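Local coordinates for protein diaminopropionate ammonia-lyase (Escherichia coli, PDB 4D9I) that uses pyridoxal 5'-phosphate to catalyse the alpha,beta-elimination of both L- and D-2,3-diaminopropionate, giving pyruvate and ammonia, at residues Q34-I39 against Y206-D211; L63-S68 against A210-E215. All coordinates share one frame; numbering follows the deposited sequence.

Contact 1: Q34-I39 against Y206-D211; sequences QFHQKI and YATLAD
His36 and Thr208 make this contact by themselves, joined through a single hydrogen bond between ND1 of His36 and OG1 of Thr208, 2.9 Å long. Either atom could be the donor, and the angle of 140° leaves the bond noticeably bent. The hydroxyl comes in at the edge of the imidazole, in the ring plane, and sits 3.3 Å from His36 CE1 as well. Thr208 CG2 also comes within 3.7 Å of His36 ND1. The histidine side chain sets off with CG anti to its own carbonyl carbon (chi1 -65°), which carries the ring across toward helix 208-220. The other ring nitrogen, NE2, is bonded to the backbone O of Leu79, so both imidazole nitrogens are engaged and the ring's rotation is fixed. With an alanine in place of His36, Thr208 OG1 and Leu79 O would probably both lose their partner and a gap would open between the helices. This tight, buried point contrasts with the outer side of 34-39, where the side chains of Gln34 and Gln37 are exposed and make no contact with 206-211. A type I beta turn runs from His36 to Ile39. The arrangement is a buried hydrogen bond joining two helices of a fold type II PLP-dependent enzyme.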
loop_
_atom_site.group_PDB
_atom_site.type_symbol
_atom_site.label_atom_id
_atom_site.label_comp_id
_atom_site.label_asym_id
_atom_site.label_seq_id
_atom_site.Cartn_x
_atom_site.Cartn_y
_atom_site.Cartn_z
ATOM N N GLN B 34 25.307 -18.081 -15.877
ATOM C CA GLN B 34 25.861 -17.992 -17.228
ATOM C C GLN B 34 24.839 -18.389 -18.295
ATOM O O GLN B 34 24.756 -17.749 -19.353
ATOM C CB GLN B 34 27.076 -18.905 -17.357
ATOM C CG GLN B 34 28.331 -18.441 -16.623
ATOM C CD GLN B 34 29.460 -19.468 -16.748
ATOM O OE1 GLN B 34 30.013 -19.676 -17.831
ATOM N NE2 GLN B 34 29.793 -20.126 -15.635
ATOM N N PHE B 35 24.070 -19.443 -17.996
ATOM C CA PHE B 35 22.978 -19.903 -18.850
ATOM C C PHE B 35 21.879 -18.851 -18.931
ATOM O O PHE B 35 21.491 -18.451 -20.023
ATOM C CB PHE B 35 22.409 -21.235 -18.333
ATOM C CG PHE B 35 21.079 -21.596 -18.926
ATOM C CD1 PHE B 35 21.001 -22.190 -20.172
ATOM C CD2 PHE B 35 19.897 -21.337 -18.229
ATOM C CE1 PHE B 35 19.779 -22.511 -20.731
ATOM C CE2 PHE B 35 18.667 -21.665 -18.781
ATOM C CZ PHE B 35 18.612 -22.252 -20.035
ATOM N N HIS B 36 21.392 -18.405 -17.771
ATOM C CA HIS B 36 20.337 -17.373 -17.697
ATOM C C HIS B 36 20.658 -16.080 -18.391
ATOM O O HIS B 36 19.774 -15.454 -18.972
ATOM C CB HIS B 36 19.942 -17.093 -16.255
ATOM C CG HIS B 36 19.288 -18.264 -15.573
ATOM N ND1 HIS B 36 19.679 -18.708 -14.363
ATOM C CD2 HIS B 36 18.254 -19.098 -15.982
ATOM C CE1 HIS B 36 18.924 -19.755 -14.011
ATOM N NE2 HIS B 36 18.054 -19.994 -15.003
ATOM N N GLN B 37 21.926 -15.685 -18.343
ATOM C CA GLN B 37 22.430 -14.459 -18.995
ATOM C C GLN B 37 22.301 -14.491 -20.545
ATOM O O GLN B 37 22.432 -13.457 -21.224
ATOM C CB GLN B 37 23.897 -14.253 -18.587
ATOM C CG GLN B 37 24.665 -13.258 -19.450
ATOM C CD GLN B 37 26.035 -13.757 -19.863
ATOM O OE1 GLN B 37 26.166 -14.777 -20.565
ATOM N NE2 GLN B 37 27.072 -13.024 -19.453
ATOM N N LYS B 38 22.041 -15.673 -21.098
ATOM C CA LYS B 38 21.943 -15.815 -22.556
ATOM C C LYS B 38 20.500 -15.740 -23.036
ATOM O O LYS B 38 20.229 -15.815 -24.236
ATOM C CB LYS B 38 22.585 -17.130 -23.020
ATOM C CG LYS B 38 24.035 -17.294 -22.603
ATOM C CD LYS B 38 24.541 -18.681 -22.954
ATOM C CE LYS B 38 26.016 -18.821 -22.619
ATOM N NZ LYS B 38 26.407 -20.253 -22.519
ATOM N N ILE B 39 19.576 -15.593 -22.095
ATOM C CA ILE B 39 18.153 -15.555 -22.417
ATOM C C ILE B 39 17.715 -14.114 -22.627
ATOM O O ILE B 39 18.079 -13.244 -21.836
ATOM C CB ILE B 39 17.301 -16.181 -21.283
ATOM C CG1 ILE B 39 17.696 -17.643 -21.044
ATOM C CG2 ILE B 39 15.812 -16.043 -21.577
ATOM C CD1 ILE B 39 17.200 -18.198 -19.716
ATOM N N TYR B 206 17.724 -22.220 -9.391
ATOM C CA TYR B 206 17.190 -21.238 -8.423
ATOM C C TYR B 206 18.298 -20.393 -7.794
ATOM O O TYR B 206 18.074 -19.251 -7.388
ATOM C CB TYR B 206 16.463 -21.937 -7.272
ATOM C CG TYR B 206 15.110 -22.533 -7.583
ATOM C CD1 TYR B 206 14.383 -22.165 -8.737
ATOM C CD2 TYR B 206 14.536 -23.436 -6.699
ATOM C CE1 TYR B 206 13.128 -22.697 -8.986
ATOM C CE2 TYR B 206 13.283 -23.972 -6.933
ATOM C CZ TYR B 206 12.597 -23.615 -8.084
ATOM O OH TYR B 206 11.360 -24.158 -8.304
ATOM N N ALA B 207 19.487 -20.974 -7.705
ATOM C CA ALA B 207 20.605 -20.326 -7.004
ATOM C C ALA B 207 21.102 -19.041 -7.667
ATOM O O ALA B 207 21.827 -18.243 -7.026
ATOM C CB ALA B 207 21.756 -21.309 -6.825
ATOM N N THR B 208 20.773 -18.863 -8.941
ATOM C CA THR B 208 21.048 -17.607 -9.654
ATOM C C THR B 208 20.576 -16.389 -8.865
ATOM O O THR B 208 21.270 -15.386 -8.839
ATOM C CB THR B 208 20.413 -17.593 -11.073
ATOM O OG1 THR B 208 21.186 -18.430 -11.936
ATOM C CG2 THR B 208 20.390 -16.204 -11.684
ATOM N N LEU B 209 19.399 -16.480 -8.242
ATOM C CA LEU B 209 18.858 -15.340 -7.481
ATOM C C LEU B 209 19.732 -15.048 -6.276
ATOM O O LEU B 209 19.875 -13.894 -5.886
ATOM C CB LEU B 209 17.383 -15.537 -7.093
ATOM C CG LEU B 209 16.991 -16.455 -5.926
ATOM C CD1 LEU B 209 16.985 -15.690 -4.618
ATOM C CD2 LEU B 209 15.625 -17.097 -6.180
ATOM N N ALA B 210 20.318 -16.094 -5.693
ATOM C CA ALA B 210 21.212 -15.914 -4.556
ATOM C C ALA B 210 22.575 -15.356 -5.023
ATOM O O ALA B 210 23.135 -14.442 -4.376
ATOM C CB ALA B 210 21.394 -17.231 -3.805
ATOM N N ASP B 211 23.096 -15.887 -6.138
ATOM C CA ASP B 211 24.337 -15.351 -6.738
ATOM C C ASP B 211 24.205 -13.842 -7.020
ATOM O O ASP B 211 25.078 -13.048 -6.634
ATOM C CB ASP B 211 24.733 -16.112 -8.009
ATOM C CG ASP B 211 26.058 -15.618 -8.601
ATOM O OD1 ASP B 211 27.100 -16.163 -8.218
ATOM O OD2 ASP B 211 26.072 -14.678 -9.427
#

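Contact 2: L63-S68 against A210-E215; sequences LVKDES and ADEAVE
Lys65 gives up the most surface here, reaching from strand 61-66 to Glu212 and Ala213 on helix 208-220. Its chain starts with CG anti to the backbone N (chi1 -168°), then bends at chi2 (59°) and runs on extended, which brings the ammonium group alongside the helix. NZ forms a salt bridge with Glu212 OE1 at 3.0 Å, using the anti lone pair of that oxygen, the one turned away from OE2. The two side chains cross at about a right angle, and Lys65 NZ also lies 3.5 Å from Glu212 CB, close against the root of the glutamate. Nearer the backbone, the aliphatic part of the lysine covers Ala213, with Lys65 CD 4.2 Å from Ala213 CB; the small methyl is consistent with the close approach of strand and helix, the CA atoms of Lys65 and Ala213 being 6.9 Å apart. The buried ammonium has further acceptors in Thr45 O and Gln216 OE1. Glu212 is held at both oxygens, OE2 by the hydroxyl of Tyr42 and OE1 additionally by Arg70. That arginine also pairs with Glu67, whose OE2 is 4.6 Å from Glu212 OE1, and so probably eases the repulsion between the two carboxylates. The result is helix-on-sheet packing with a buried charge network, in the alpha/beta architecture of fold type II PLP enzymes: helix 208-220 lies against the mixed sheet, where strand 61-66 runs parallel to 370-375.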
loop_
_atom_site.group_PDB
_atom_site.type_symbol
_atom_site.label_atom_id
_atom_site.label_comp_id
_atom_site.label_asym_id
_atom_site.label_seq_id
_atom_site.Cartn_x
_atom_site.Cartn_y
_atom_site.Cartn_z
ATOM N N LEU B 63 16.775 -6.257 3.353
ATOM C CA LEU B 63 17.043 -6.274 1.925
ATOM C C LEU B 63 16.103 -7.282 1.302
ATOM O O LEU B 63 16.082 -8.450 1.728
ATOM C CB LEU B 63 18.492 -6.666 1.644
ATOM C CG LEU B 63 19.557 -5.819 2.359
ATOM C CD1 LEU B 63 20.907 -6.494 2.232
ATOM C CD2 LEU B 63 19.578 -4.396 1.808
ATOM N N VAL B 64 15.318 -6.844 0.332
ATOM C CA VAL B 64 14.323 -7.732 -0.289
ATOM C C VAL B 64 14.688 -7.982 -1.735
ATOM O O VAL B 64 14.681 -7.057 -2.574
ATOM C CB VAL B 64 12.888 -7.164 -0.216
ATOM C CG1 VAL B 64 11.874 -8.161 -0.817
ATOM C CG2 VAL B 64 12.526 -6.824 1.227
ATOM N N LYS B 65 14.985 -9.241 -2.028
ATOM C CA LYS B 65 15.155 -9.692 -3.397
ATOM C C LYS B 65 13.791 -9.822 -4.065
ATOM O O LYS B 65 12.981 -10.706 -3.697
ATOM C CB LYS B 65 15.924 -11.027 -3.392
ATOM C CG LYS B 65 16.441 -11.502 -4.747
ATOM C CD LYS B 65 17.389 -10.512 -5.423
ATOM C CE LYS B 65 18.062 -11.160 -6.641
ATOM N NZ LYS B 65 18.679 -10.155 -7.553
ATOM N N ASP B 66 13.551 -8.965 -5.070
ATOM C CA ASP B 66 12.244 -8.797 -5.695
ATOM C C ASP B 66 12.107 -9.594 -6.999
ATOM O O ASP B 66 12.428 -9.117 -8.100
ATOM C CB ASP B 66 11.947 -7.299 -5.919
ATOM C CG ASP B 66 10.581 -7.054 -6.522
ATOM O OD1 ASP B 66 9.777 -8.013 -6.623
ATOM O OD2 ASP B 66 10.291 -5.886 -6.877
ATOM N N GLU B 67 11.603 -10.815 -6.854
ATOM C CA GLU B 67 11.552 -11.765 -7.960
ATOM C C GLU B 67 10.308 -11.584 -8.812
ATOM O O GLU B 67 10.093 -12.332 -9.769
ATOM C CB GLU B 67 11.714 -13.211 -7.453
ATOM C CG GLU B 67 13.153 -13.532 -7.032
ATOM C CD GLU B 67 14.121 -13.491 -8.218
ATOM O OE1 GLU B 67 13.764 -13.969 -9.322
ATOM O OE2 GLU B 67 15.241 -12.951 -8.058
ATOM N N SER B 68 9.505 -10.569 -8.488
ATOM C CA SER B 68 8.397 -10.200 -9.364
ATOM C C SER B 68 8.921 -9.665 -10.699
ATOM O O SER B 68 8.184 -9.646 -11.704
ATOM C CB SER B 68 7.461 -9.167 -8.715
ATOM O OG SER B 68 8.031 -7.868 -8.711
ATOM N N ALA B 210 20.318 -16.094 -5.693
ATOM C CA ALA B 210 21.212 -15.914 -4.556
ATOM C C ALA B 210 22.575 -15.356 -5.023
ATOM O O ALA B 210 23.135 -14.442 -4.376
ATOM C CB ALA B 210 21.394 -17.231 -3.805
ATOM N N ASP B 211 23.096 -15.887 -6.138
ATOM C CA ASP B 211 24.337 -15.351 -6.738
ATOM C C ASP B 211 24.205 -13.842 -7.020
ATOM O O ASP B 211 25.078 -13.048 -6.634
ATOM C CB ASP B 211 24.733 -16.112 -8.009
ATOM C CG ASP B 211 26.058 -15.618 -8.601
ATOM O OD1 ASP B 211 27.100 -16.163 -8.218
ATOM O OD2 ASP B 211 26.072 -14.678 -9.427
ATOM N N GLU B 212 23.105 -13.459 -7.666
ATOM C CA GLU B 212 22.821 -12.045 -7.931
ATOM C C GLU B 212 22.771 -11.218 -6.656
ATOM O O GLU B 212 23.369 -10.146 -6.595
ATOM C CB GLU B 212 21.493 -11.865 -8.668
ATOM C CG GLU B 212 21.476 -12.345 -10.108
ATOM C CD GLU B 212 20.085 -12.270 -10.706
ATOM O OE1 GLU B 212 19.169 -11.735 -10.006
ATOM O OE2 GLU B 212 19.904 -12.722 -11.875
ATOM N N ALA B 213 22.052 -11.721 -5.653
ATOM C CA ALA B 213 21.901 -11.023 -4.373
ATOM C C ALA B 213 23.234 -10.818 -3.660
ATOM O O ALA B 213 23.450 -9.761 -3.083
ATOM C CB ALA B 213 20.892 -11.729 -3.457
ATOM N N VAL B 214 24.122 -11.816 -3.716
ATOM C CA VAL B 214 25.429 -11.700 -3.073
ATOM C C VAL B 214 26.245 -10.618 -3.779
ATOM O O VAL B 214 26.826 -9.761 -3.129
ATOM C CB VAL B 214 26.205 -13.041 -3.037
ATOM C CG1 VAL B 214 27.638 -12.822 -2.587
ATOM C CG2 VAL B 214 25.541 -14.003 -2.074
ATOM N N GLU B 215 26.264 -10.665 -5.111
ATOM C CA GLU B 215 26.896 -9.623 -5.917
ATOM C C GLU B 215 26.306 -8.264 -5.544
ATOM O O GLU B 215 27.030 -7.300 -5.383
ATOM C CB GLU B 215 26.679 -9.883 -7.411
ATOM C CG GLU B 215 27.404 -8.892 -8.311
ATOM C CD GLU B 215 27.055 -9.044 -9.791
ATOM O OE1 GLU B 215 26.157 -9.835 -10.136
ATOM O OE2 GLU B 215 27.682 -8.354 -10.628
#

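Overall arrangement
Both contacts are buried and both use helix 208-220, sharing Ala210 and Asp211, with centres about 11 Å apart. What differs is the partner: contact 1 joins 206-211 to helix 26-36, while contact 2 sets the overlapping 210-215 against a strand of the mixed sheet and lies nearer the centre of the chain, about 12 Å from it at the contact's centre against about 15 Å. The chemistry differs too. Across contact 1 the two segments share one histidine-hydroxyl bond, whereas the strand-helix junction holds a lysine and a glutamate in a wider charge network. The two touch directly, Leu209 O lying 3.4 Å from Lys65 CE, so they form one continuous packed region.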